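Local coordinates for protein sugar phosphate isomerase/epimerase (Parabacteroides distasonis, PDB 3OBE) that is probably a sugar phosphate isomerase or epimerase built on a xylose isomerase-like TIM barrel, though its substrate is not established, at residues K21-L30 and L45-F56; R91-P99 and H123-P134. All blocks are in the same frame, centred on the assembly; numbering follows the deposited sequence.

Contact 1. Residues K21-L30 and L45-F56; sequences KKMGLQTYSL and LAKAGYTDLEIF. With EOH (ethanol), chain G.
Gly24, Leu25 and Gln26 run parallel to Asp52, Leu53 and Glu54 as neighbouring strands of the TIM barrel, joined through helix 38-48 as a beta-alpha-beta crossover. Their backbone ladder includes Glu54 N to Leu25 O at 2.9 Å. Where it begins, Met23 O accepts from both Thr51 N and Asp52 N, while Met23 N donates a hydrogen bond to Thr51 OG1, 2.9 Å away, which in turn donates to Asp52 OD1; Asp52 OD2 is taken by Ser93 OG.

Polar side chains gather at the other end. The Gln26 amide donates through NE2 to Glu54 OE1 (3.1 Å), on the carboxylate's anti side, and to Ile55 O (3.2 Å), coming from above that carbonyl's plane. Gln26 OE1 receives Tyr28 N at 2.8 Å on a lone pair. Three bonds thus fix the rotation of the amide. Glu54 is shared further: OE1 meets His244 NE2, and OE2 meets Ser94 OG.

Apolar and aromatic contacts complete the interface. The side chain of selenomethionine Met23 runs out extended and bends only at its last torsion (chi3 78°), which folds CE over one face of the Tyr50 ring, 3.6 Å from its centroid; Leu25 CB lies over the opposite face. The Tyr50 hydroxyl reaches Val291 O. Leu25 and Leu45 cross at about a right angle, CD2 to CD2 3.8 Å. Tyr28 directs its ring edge at the face of Phe56, a T-shaped pair with planes at 82°, and an ethanol covers the other Phe56 face.

Apolar side chains therefore fill the layer between the strands and the surrounding helices, whereas Gln26 and Glu54 point to the opposite face of the sheet, where a buried amide steadies one carboxylate oxygen that His244 also holds.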
loop_
_atom_site.group_PDB
_atom_site.type_symbol
_atom_site.label_atom_id
_atom_site.label_comp_id
_atom_site.label_asym_id
_atom_site.label_seq_id
_atom_site.Cartn_x
_atom_site.Cartn_y
_atom_site.Cartn_z
ATOM N N LYS A 21 1.297 -19.014 4.625
ATOM C CA LYS A 21 0.788 -17.754 5.143
ATOM C C LYS A 21 0.582 -16.786 3.994
ATOM O O LYS A 21 1.388 -16.733 3.069
ATOM C CB LYS A 21 1.788 -17.134 6.115
ATOM C CG LYS A 21 2.010 -17.907 7.338
ATOM C CD LYS A 21 2.851 -17.088 8.366
ATOM C CE LYS A 21 3.414 -17.981 9.423
ATOM N NZ LYS A 21 4.223 -17.183 10.390
ATOM N N LYS A 22 -0.489 -16.016 4.058
ATOM C CA LYS A 22 -0.759 -15.046 3.016
ATOM C C LYS A 22 0.129 -13.835 3.294
ATOM O O LYS A 22 0.208 -13.312 4.425
ATOM C CB LYS A 22 -2.246 -14.668 2.955
ATOM C CG LYS A 22 -3.208 -15.831 2.718
ATOM C CD LYS A 22 -3.082 -16.474 1.310
ATOM C CE LYS A 22 -3.844 -17.823 1.188
ATOM N NZ LYS A 22 -2.994 -19.076 1.471
HETATM N N MSE A 23 0.837 -13.423 2.276
HETATM C CA MSE A 23 1.875 -12.422 2.446
HETATM C C MSE A 23 2.081 -11.662 1.145
HETATM O O MSE A 23 2.326 -12.252 0.089
HETATM C CB MSE A 23 3.191 -13.099 2.882
HETATM C CG MSE A 23 4.331 -12.184 2.933
HETATM SE SE MSE A 23 5.846 -13.277 3.625
HETATM C CE MSE A 23 6.241 -14.150 2.149
ATOM N N GLY A 24 1.977 -10.336 1.213
ATOM C CA GLY A 24 2.167 -9.532 0.025
ATOM C C GLY A 24 3.489 -8.802 -0.076
ATOM O O GLY A 24 4.209 -8.597 0.925
ATOM N N LEU A 25 3.773 -8.381 -1.301
ATOM C CA LEU A 25 4.971 -7.591 -1.608
ATOM C C LEU A 25 4.597 -6.472 -2.540
ATOM O O LEU A 25 3.962 -6.724 -3.580
ATOM C CB LEU A 25 6.037 -8.465 -2.335
ATOM C CG LEU A 25 7.322 -7.714 -2.744
ATOM C CD1 LEU A 25 8.141 -7.291 -1.530
ATOM C CD2 LEU A 25 8.204 -8.541 -3.667
ATOM N N GLN A 26 5.048 -5.254 -2.229
ATOM C CA GLN A 26 5.016 -4.154 -3.193
ATOM C C GLN A 26 6.202 -4.296 -4.135
ATOM O O GLN A 26 7.352 -4.246 -3.728
ATOM C CB GLN A 26 5.005 -2.807 -2.473
ATOM C CG GLN A 26 5.349 -1.568 -3.316
ATOM C CD GLN A 26 4.527 -1.430 -4.595
ATOM O OE1 GLN A 26 5.062 -1.580 -5.686
ATOM N NE2 GLN A 26 3.217 -1.166 -4.462
ATOM N N THR A 27 5.932 -4.534 -5.413
ATOM C CA THR A 27 6.961 -4.920 -6.319
ATOM C C THR A 27 7.971 -3.817 -6.714
ATOM O O THR A 27 9.061 -4.103 -7.286
ATOM C CB THR A 27 6.346 -5.480 -7.627
ATOM O OG1 THR A 27 5.563 -4.471 -8.251
ATOM C CG2 THR A 27 5.519 -6.798 -7.343
ATOM N N TYR A 28 7.618 -2.577 -6.402
ATOM C CA TYR A 28 8.549 -1.486 -6.524
ATOM C C TYR A 28 9.833 -1.767 -5.707
ATOM O O TYR A 28 10.909 -1.307 -6.078
ATOM C CB TYR A 28 7.897 -0.208 -6.066
ATOM C CG TYR A 28 8.714 1.032 -6.353
ATOM C CD1 TYR A 28 8.885 1.492 -7.648
ATOM C CD2 TYR A 28 9.341 1.713 -5.299
ATOM C CE1 TYR A 28 9.634 2.635 -7.905
ATOM C CE2 TYR A 28 10.095 2.850 -5.551
ATOM C CZ TYR A 28 10.239 3.286 -6.837
ATOM O OH TYR A 28 10.973 4.425 -7.070
ATOM N N SER A 29 9.714 -2.605 -4.675
ATOM C CA SER A 29 10.872 -3.032 -3.873
ATOM C C SER A 29 11.993 -3.650 -4.682
ATOM O O SER A 29 13.132 -3.583 -4.252
ATOM C CB SER A 29 10.450 -4.078 -2.823
ATOM O OG SER A 29 9.433 -3.553 -1.986
ATOM N N LEU A 30 11.677 -4.286 -5.811
ATOM C CA LEU A 30 12.647 -5.096 -6.520
ATOM C C LEU A 30 13.239 -4.321 -7.689
ATOM O O LEU A 30 14.256 -4.721 -8.241
ATOM C CB LEU A 30 11.979 -6.365 -7.026
ATOM C CG LEU A 30 11.637 -7.342 -5.903
ATOM C CD1 LEU A 30 10.790 -8.505 -6.446
ATOM C CD2 LEU A 30 12.981 -7.901 -5.330
ATOM N N LEU A 45 9.786 -15.330 -5.882
ATOM C CA LEU A 45 8.892 -14.754 -4.884
ATOM C C LEU A 45 7.937 -15.832 -4.323
ATOM O O LEU A 45 7.741 -15.929 -3.092
ATOM C CB LEU A 45 8.144 -13.606 -5.473
ATOM C CG LEU A 45 9.000 -12.399 -5.854
ATOM C CD1 LEU A 45 8.108 -11.323 -6.430
ATOM C CD2 LEU A 45 9.753 -11.847 -4.580
ATOM N N ALA A 46 7.376 -16.636 -5.225
ATOM C CA ALA A 46 6.495 -17.741 -4.807
ATOM C C ALA A 46 7.228 -18.722 -3.919
ATOM O O ALA A 46 6.701 -19.119 -2.869
ATOM C CB ALA A 46 5.806 -18.449 -6.032
ATOM N N LYS A 47 8.457 -19.071 -4.289
ATOM C CA LYS A 47 9.276 -19.995 -3.473
ATOM C C LYS A 47 9.556 -19.434 -2.056
ATOM O O LYS A 47 9.603 -20.155 -1.049
ATOM C CB LYS A 47 10.579 -20.330 -4.215
ATOM N N ALA A 48 9.697 -18.124 -1.952
ATOM C CA ALA A 48 9.921 -17.484 -0.633
ATOM C C ALA A 48 8.680 -17.382 0.235
ATOM O O ALA A 48 8.772 -17.072 1.435
ATOM C CB ALA A 48 10.518 -16.089 -0.802
ATOM N N GLY A 49 7.513 -17.623 -0.356
ATOM C CA GLY A 49 6.274 -17.596 0.388
ATOM C C GLY A 49 5.335 -16.456 0.103
ATOM O O GLY A 49 4.250 -16.390 0.692
ATOM N N TYR A 50 5.732 -15.527 -0.785
ATOM C CA TYR A 50 4.801 -14.486 -1.183
ATOM C C TYR A 50 3.628 -15.073 -1.934
ATOM O O TYR A 50 3.792 -15.969 -2.767
ATOM C CB TYR A 50 5.480 -13.363 -2.000
ATOM C CG TYR A 50 6.466 -12.566 -1.165
ATOM C CD1 TYR A 50 6.022 -11.562 -0.255
ATOM C CD2 TYR A 50 7.839 -12.819 -1.244
ATOM C CE1 TYR A 50 6.891 -10.855 0.510
ATOM C CE2 TYR A 50 8.734 -12.096 -0.457
ATOM C CZ TYR A 50 8.259 -11.121 0.423
ATOM O OH TYR A 50 9.108 -10.417 1.239
ATOM N N THR A 51 2.439 -14.573 -1.618
ATOM C CA THR A 51 1.180 -14.989 -2.241
ATOM C C THR A 51 0.530 -13.847 -3.073
ATOM O O THR A 51 -0.207 -14.117 -4.033
ATOM C CB THR A 51 0.141 -15.485 -1.183
ATOM O OG1 THR A 51 -0.088 -14.429 -0.252
ATOM C CG2 THR A 51 0.660 -16.760 -0.470
ATOM N N ASP A 52 0.827 -12.604 -2.721
ATOM C CA ASP A 52 0.130 -11.461 -3.212
ATOM C C ASP A 52 1.116 -10.371 -3.629
ATOM O O ASP A 52 2.138 -10.204 -2.986
ATOM C CB ASP A 52 -0.739 -10.902 -2.105
ATOM C CG ASP A 52 -1.994 -11.693 -1.918
ATOM O OD1 ASP A 52 -1.924 -12.834 -1.385
ATOM O OD2 ASP A 52 -3.058 -11.189 -2.363
ATOM N N LEU A 53 0.775 -9.658 -4.686
ATOM C CA LEU A 53 1.544 -8.502 -5.144
ATOM C C LEU A 53 0.716 -7.246 -5.113
ATOM O O LEU A 53 -0.464 -7.250 -5.486
ATOM C CB LEU A 53 2.030 -8.730 -6.573
ATOM C CG LEU A 53 2.916 -9.966 -6.820
ATOM C CD1 LEU A 53 3.383 -10.039 -8.324
ATOM C CD2 LEU A 53 4.122 -10.045 -5.880
ATOM N N GLU A 54 1.384 -6.158 -4.742
ATOM C CA GLU A 54 0.863 -4.813 -4.958
ATOM C C GLU A 54 1.786 -4.150 -5.960
ATOM O O GLU A 54 3.009 -4.106 -5.760
ATOM C CB GLU A 54 0.792 -4.019 -3.638
ATOM C CG GLU A 54 0.264 -2.595 -3.791
ATOM C CD GLU A 54 0.267 -1.896 -2.462
ATOM O OE1 GLU A 54 1.388 -1.588 -2.012
ATOM O OE2 GLU A 54 -0.846 -1.668 -1.880
ATOM N N ILE A 55 1.225 -3.768 -7.104
ATOM C CA ILE A 55 2.046 -3.274 -8.210
ATOM C C ILE A 55 2.065 -1.728 -8.233
ATOM O O ILE A 55 1.634 -1.073 -7.278
ATOM C CB ILE A 55 1.612 -3.924 -9.553
ATOM C CG1 ILE A 55 0.186 -3.550 -9.907
ATOM C CG2 ILE A 55 1.837 -5.488 -9.460
ATOM C CD1 ILE A 55 -0.172 -3.862 -11.336
ATOM N N PHE A 56 2.621 -1.194 -9.308
ATOM C CA PHE A 56 2.816 0.217 -9.503
ATOM C C PHE A 56 2.894 0.445 -11.007
ATOM O O PHE A 56 2.981 -0.486 -11.779
ATOM C CB PHE A 56 4.088 0.681 -8.774
ATOM C CG PHE A 56 5.347 0.161 -9.380
ATOM C CD1 PHE A 56 5.815 -1.092 -9.075
ATOM C CD2 PHE A 56 6.056 0.935 -10.305
ATOM C CE1 PHE A 56 7.006 -1.574 -9.655
ATOM C CE2 PHE A 56 7.233 0.449 -10.891
ATOM C CZ PHE A 56 7.687 -0.797 -10.566
HETATM C C1 EOH G . 5.024 -2.023 -13.184
HETATM C C2 EOH G . 6.326 -2.702 -13.498
HETATM O O EOH G . 4.030 -2.893 -12.707
HETATM O O HOH W 1 3.088 -18.313 1.962
#

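Contact 2. Residues R91-P99 and H123-P134; sequences RISSSHLTP and HAELGVSCMVQP. With EOH (ethanol), chain H; EOH (ethanol), chain E.
The Arg91 guanidinium lies edge-on to Gly127 and Ser129: NH2 donates within the group's plane to Gly127 O (2.9 Å) and to Ser129 OG (2.7 Å), and a water at the NE edge links back to Gly127 O. Ser93 CB sits over one face. A chain stretched out from CG to NE carries the group this far. The His96 ring has Pro134 CB over one face, a CH-pi contact 3.8 Å from the centroid, and an ethanol oxygen in plane at ND1, in a doubtfully short bond. Val132 CG1 meets the ring obliquely, alongside and pointing the same way. His96 NE2 is hydrogen-bonded to Glu216 OE1, the rings of His169 and His244 meet it, and the nearest atoms of a phosphate, probably from the crystallisation liquor, are about 3 Å from the side chain. Replacing His96 by an alanine is likely to leave Glu216 OE1 without this partner and to open a gap beside Pro134 CB and Val132 CG1. The other ring, His123, turns its edge to Ser95: OG lies in plane, hydrogen-bonded to NE2 at 2.8 Å, while ND1 is tied to Ala119 O.

Strands 91-95 and 130-133 stand side by side in the TIM barrel, joined through helix 109-126 as a beta-alpha-beta unit, and their contact completes the ring of strands. Ser93 O takes both Ser129 N and Cys130 N. Val132 N lies 2.9 Å from Ser95 O, almost in line with that C=O bond, and Val132 O receives Leu97 N.

On the helix-facing side, Ile92 and Leu126 cross at about a right angle, CD1 to CD1 3.7 Å, with Ile92 CG2 against Val128 CG1. Leu97, its CG tucked between backbone N and carbonyl carbon (chi1 65°), sends CD1 to His123 CE1 and CD2 toward Met131 CB.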
loop_
_atom_site.group_PDB
_atom_site.type_symbol
_atom_site.label_atom_id
_atom_site.label_comp_id
_atom_site.label_asym_id
_atom_site.label_seq_id
_atom_site.Cartn_x
_atom_site.Cartn_y
_atom_site.Cartn_z
ATOM N N ARG A 91 -1.018 -13.597 -6.910
ATOM C CA ARG A 91 -2.137 -12.821 -7.320
ATOM C C ARG A 91 -1.780 -11.356 -7.168
ATOM O O ARG A 91 -1.268 -10.966 -6.106
ATOM C CB ARG A 91 -3.325 -13.183 -6.458
ATOM C CG ARG A 91 -4.517 -12.283 -6.655
ATOM C CD ARG A 91 -5.795 -12.672 -5.834
ATOM N NE ARG A 91 -6.759 -11.629 -6.200
ATOM C CZ ARG A 91 -7.340 -10.764 -5.384
ATOM N NH1 ARG A 91 -7.238 -10.884 -4.059
ATOM N NH2 ARG A 91 -8.088 -9.806 -5.907
ATOM N N ILE A 92 -2.089 -10.561 -8.189
ATOM C CA ILE A 92 -2.046 -9.084 -8.071
ATOM C C ILE A 92 -3.323 -8.638 -7.350
ATOM O O ILE A 92 -4.412 -8.654 -7.958
ATOM C CB ILE A 92 -1.936 -8.363 -9.447
ATOM C CG1 ILE A 92 -0.764 -8.900 -10.254
ATOM C CG2 ILE A 92 -1.818 -6.853 -9.206
ATOM C CD1 ILE A 92 -0.744 -8.448 -11.753
ATOM N N SER A 93 -3.183 -8.259 -6.090
ATOM C CA SER A 93 -4.299 -7.886 -5.249
ATOM C C SER A 93 -4.423 -6.426 -4.942
ATOM O O SER A 93 -5.518 -5.988 -4.540
ATOM C CB SER A 93 -4.348 -8.733 -4.008
ATOM O OG SER A 93 -3.134 -8.798 -3.276
ATOM N N SER A 94 -3.358 -5.649 -5.188
ATOM C CA SER A 94 -3.391 -4.238 -5.023
ATOM C C SER A 94 -2.517 -3.522 -6.052
ATOM O O SER A 94 -1.741 -4.160 -6.753
ATOM C CB SER A 94 -2.989 -3.895 -3.579
ATOM O OG SER A 94 -3.148 -2.530 -3.279
ATOM N N SER A 95 -2.630 -2.211 -6.095
ATOM C CA SER A 95 -1.927 -1.394 -7.043
ATOM C C SER A 95 -1.817 0.007 -6.488
ATOM O O SER A 95 -2.778 0.541 -5.968
ATOM C CB SER A 95 -2.699 -1.395 -8.363
ATOM O OG SER A 95 -2.133 -0.467 -9.272
ATOM N N HIS A 96 -0.618 0.556 -6.558
ATOM C CA HIS A 96 -0.368 1.956 -6.201
ATOM C C HIS A 96 -0.442 2.844 -7.450
ATOM O O HIS A 96 0.278 2.586 -8.465
ATOM C CB HIS A 96 1.039 2.091 -5.629
ATOM C CG HIS A 96 1.122 1.869 -4.155
ATOM N ND1 HIS A 96 2.184 2.314 -3.414
ATOM C CD2 HIS A 96 0.249 1.315 -3.273
ATOM C CE1 HIS A 96 2.006 1.978 -2.153
ATOM N NE2 HIS A 96 0.820 1.426 -2.024
ATOM N N LEU A 97 -1.263 3.901 -7.397
ATOM C CA LEU A 97 -1.379 4.838 -8.496
ATOM C C LEU A 97 -1.760 6.200 -7.982
ATOM O O LEU A 97 -2.506 6.349 -7.001
ATOM C CB LEU A 97 -2.393 4.358 -9.555
ATOM C CG LEU A 97 -3.873 4.249 -9.163
ATOM C CD1 LEU A 97 -4.717 3.921 -10.428
ATOM C CD2 LEU A 97 -4.135 3.203 -8.101
ATOM N N THR A 98 -1.269 7.207 -8.693
ATOM C CA THR A 98 -1.491 8.610 -8.349
ATOM C C THR A 98 -1.871 9.362 -9.628
ATOM O O THR A 98 -1.203 9.197 -10.654
ATOM C CB THR A 98 -0.172 9.218 -7.813
ATOM O OG1 THR A 98 0.274 8.471 -6.654
ATOM C CG2 THR A 98 -0.286 10.746 -7.540
ATOM N N PRO A 99 -2.959 10.179 -9.602
ATOM C CA PRO A 99 -3.235 10.981 -10.784
ATOM C C PRO A 99 -2.086 11.902 -11.193
ATOM O O PRO A 99 -1.366 12.391 -10.347
ATOM C CB PRO A 99 -4.457 11.821 -10.353
ATOM C CG PRO A 99 -5.067 11.053 -9.190
ATOM C CD PRO A 99 -3.894 10.483 -8.516
ATOM N N HIS A 123 -8.259 -1.750 -13.765
ATOM C CA HIS A 123 -7.891 -2.561 -12.618
ATOM C C HIS A 123 -8.920 -3.659 -12.369
ATOM O O HIS A 123 -8.572 -4.711 -11.786
ATOM C CB HIS A 123 -7.685 -1.697 -11.354
ATOM C CG HIS A 123 -6.362 -0.978 -11.324
ATOM N ND1 HIS A 123 -6.113 0.127 -12.117
ATOM C CD2 HIS A 123 -5.208 -1.239 -10.659
ATOM C CE1 HIS A 123 -4.868 0.525 -11.916
ATOM N NE2 HIS A 123 -4.302 -0.266 -11.019
ATOM N N ALA A 124 -10.155 -3.475 -12.833
ATOM C CA ALA A 124 -11.148 -4.578 -12.768
ATOM C C ALA A 124 -10.676 -5.711 -13.682
ATOM O O ALA A 124 -10.719 -6.919 -13.334
ATOM C CB ALA A 124 -12.547 -4.058 -13.123
ATOM N N GLU A 125 -10.174 -5.349 -14.854
ATOM C CA GLU A 125 -9.589 -6.340 -15.757
ATOM C C GLU A 125 -8.416 -7.072 -15.096
ATOM O O GLU A 125 -8.256 -8.291 -15.272
ATOM C CB GLU A 125 -9.049 -5.678 -17.045
ATOM C CG GLU A 125 -9.974 -5.049 -18.042
ATOM C CD GLU A 125 -9.159 -4.374 -19.206
ATOM O OE1 GLU A 125 -8.076 -3.792 -18.961
ATOM O OE2 GLU A 125 -9.573 -4.458 -20.363
ATOM N N LEU A 126 -7.590 -6.325 -14.368
ATOM C CA LEU A 126 -6.394 -6.842 -13.710
ATOM C C LEU A 126 -6.781 -7.786 -12.552
ATOM O O LEU A 126 -6.017 -8.688 -12.236
ATOM C CB LEU A 126 -5.539 -5.679 -13.199
ATOM C CG LEU A 126 -4.128 -5.935 -12.671
ATOM C CD1 LEU A 126 -3.229 -6.551 -13.781
ATOM C CD2 LEU A 126 -3.538 -4.647 -12.084
ATOM N N GLY A 127 -7.980 -7.585 -11.975
ATOM C CA GLY A 127 -8.547 -8.451 -10.936
ATOM C C GLY A 127 -8.085 -8.115 -9.536
ATOM O O GLY A 127 -8.152 -8.957 -8.640
ATOM N N VAL A 128 -7.651 -6.876 -9.323
ATOM C CA VAL A 128 -7.231 -6.455 -7.972
ATOM C C VAL A 128 -8.401 -6.325 -7.018
ATOM O O VAL A 128 -9.555 -6.128 -7.431
ATOM C CB VAL A 128 -6.463 -5.095 -7.991
ATOM C CG1 VAL A 128 -5.216 -5.208 -8.937
ATOM C CG2 VAL A 128 -7.426 -3.906 -8.349
ATOM N N SER A 129 -8.112 -6.436 -5.736
ATOM C CA SER A 129 -9.042 -6.120 -4.677
ATOM C C SER A 129 -8.975 -4.669 -4.201
ATOM O O SER A 129 -9.973 -4.160 -3.690
ATOM C CB SER A 129 -8.827 -7.015 -3.470
ATOM O OG SER A 129 -9.125 -8.345 -3.862
ATOM N N CYS A 130 -7.807 -4.057 -4.304
ATOM C CA CYS A 130 -7.578 -2.738 -3.787
ATOM C C CYS A 130 -6.869 -1.829 -4.805
ATOM O O CYS A 130 -6.017 -2.275 -5.560
ATOM C CB CYS A 130 -6.700 -2.797 -2.537
ATOM S SG CYS A 130 -7.343 -3.953 -1.291
HETATM N N MSE A 131 -7.182 -0.550 -4.741
HETATM C CA MSE A 131 -6.427 0.497 -5.515
HETATM C C MSE A 131 -6.060 1.567 -4.521
HETATM O O MSE A 131 -6.928 2.046 -3.798
HETATM C CB MSE A 131 -7.300 1.053 -6.616
HETATM C CG MSE A 131 -7.550 0.125 -7.771
HETATM SE SE MSE A 131 -9.112 0.659 -8.840
HETATM C CE MSE A 131 -8.439 2.361 -9.502
ATOM N N VAL A 132 -4.787 1.943 -4.461
ATOM C CA VAL A 132 -4.289 2.769 -3.370
ATOM C C VAL A 132 -3.477 3.929 -3.930
ATOM O O VAL A 132 -2.579 3.715 -4.768
ATOM C CB VAL A 132 -3.415 1.929 -2.446
ATOM C CG1 VAL A 132 -2.621 2.810 -1.358
ATOM C CG2 VAL A 132 -4.296 0.894 -1.766
ATOM N N GLN A 133 -3.783 5.136 -3.463
ATOM C CA GLN A 133 -2.981 6.301 -3.729
ATOM C C GLN A 133 -1.937 6.472 -2.649
ATOM O O GLN A 133 -2.300 6.588 -1.491
ATOM C CB GLN A 133 -3.816 7.568 -3.823
ATOM C CG GLN A 133 -2.954 8.837 -4.102
ATOM C CD GLN A 133 -3.744 10.020 -4.574
ATOM O OE1 GLN A 133 -4.776 9.877 -5.231
ATOM N NE2 GLN A 133 -3.252 11.228 -4.272
ATOM N N PRO A 134 -0.644 6.557 -3.044
ATOM C CA PRO A 134 0.422 6.634 -2.017
ATOM C C PRO A 134 1.111 7.989 -1.978
ATOM O O PRO A 134 2.238 8.113 -1.487
ATOM C CB PRO A 134 1.395 5.562 -2.516
ATOM C CG PRO A 134 1.366 5.758 -4.010
ATOM C CD PRO A 134 -0.119 6.043 -4.329
HETATM C C1 EOH H . 4.913 2.661 -5.625
HETATM C C2 EOH H . 5.611 3.570 -6.647
HETATM O O EOH H . 4.011 3.389 -4.779
HETATM C C1 EOH E . -6.654 -9.188 -0.029
HETATM C C2 EOH E . -5.976 -7.848 0.185
HETATM O O EOH E . -6.962 -9.388 -1.401
HETATM O O HOH W 2 -7.131 -11.854 -9.257
HETATM O O HOH W 3 -5.265 -10.095 -10.131
#

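In the fold
From the N terminus, the chain lays down strand 24-26, passes through helix 38-48 and returns as strand 52-55, closing contact 1. It then runs through helix 78-87 to strand 91-95, which hydrogen-bonds directly to strand 52-55, and after helix 109-126 comes back as strand 130-133 to close contact 2. The two loops follow in series, neither nesting nor crossing. They join where Leu53 N meets Arg91 O, where Asp52 OD2 meets Ser93 OG, and where Ile55 packs on Leu126. Together they set up the first four strands of the barrel; strands 165-169, 213-218, 240-245 and 273-276 carry the sheet round from 130-133 back to 24-26.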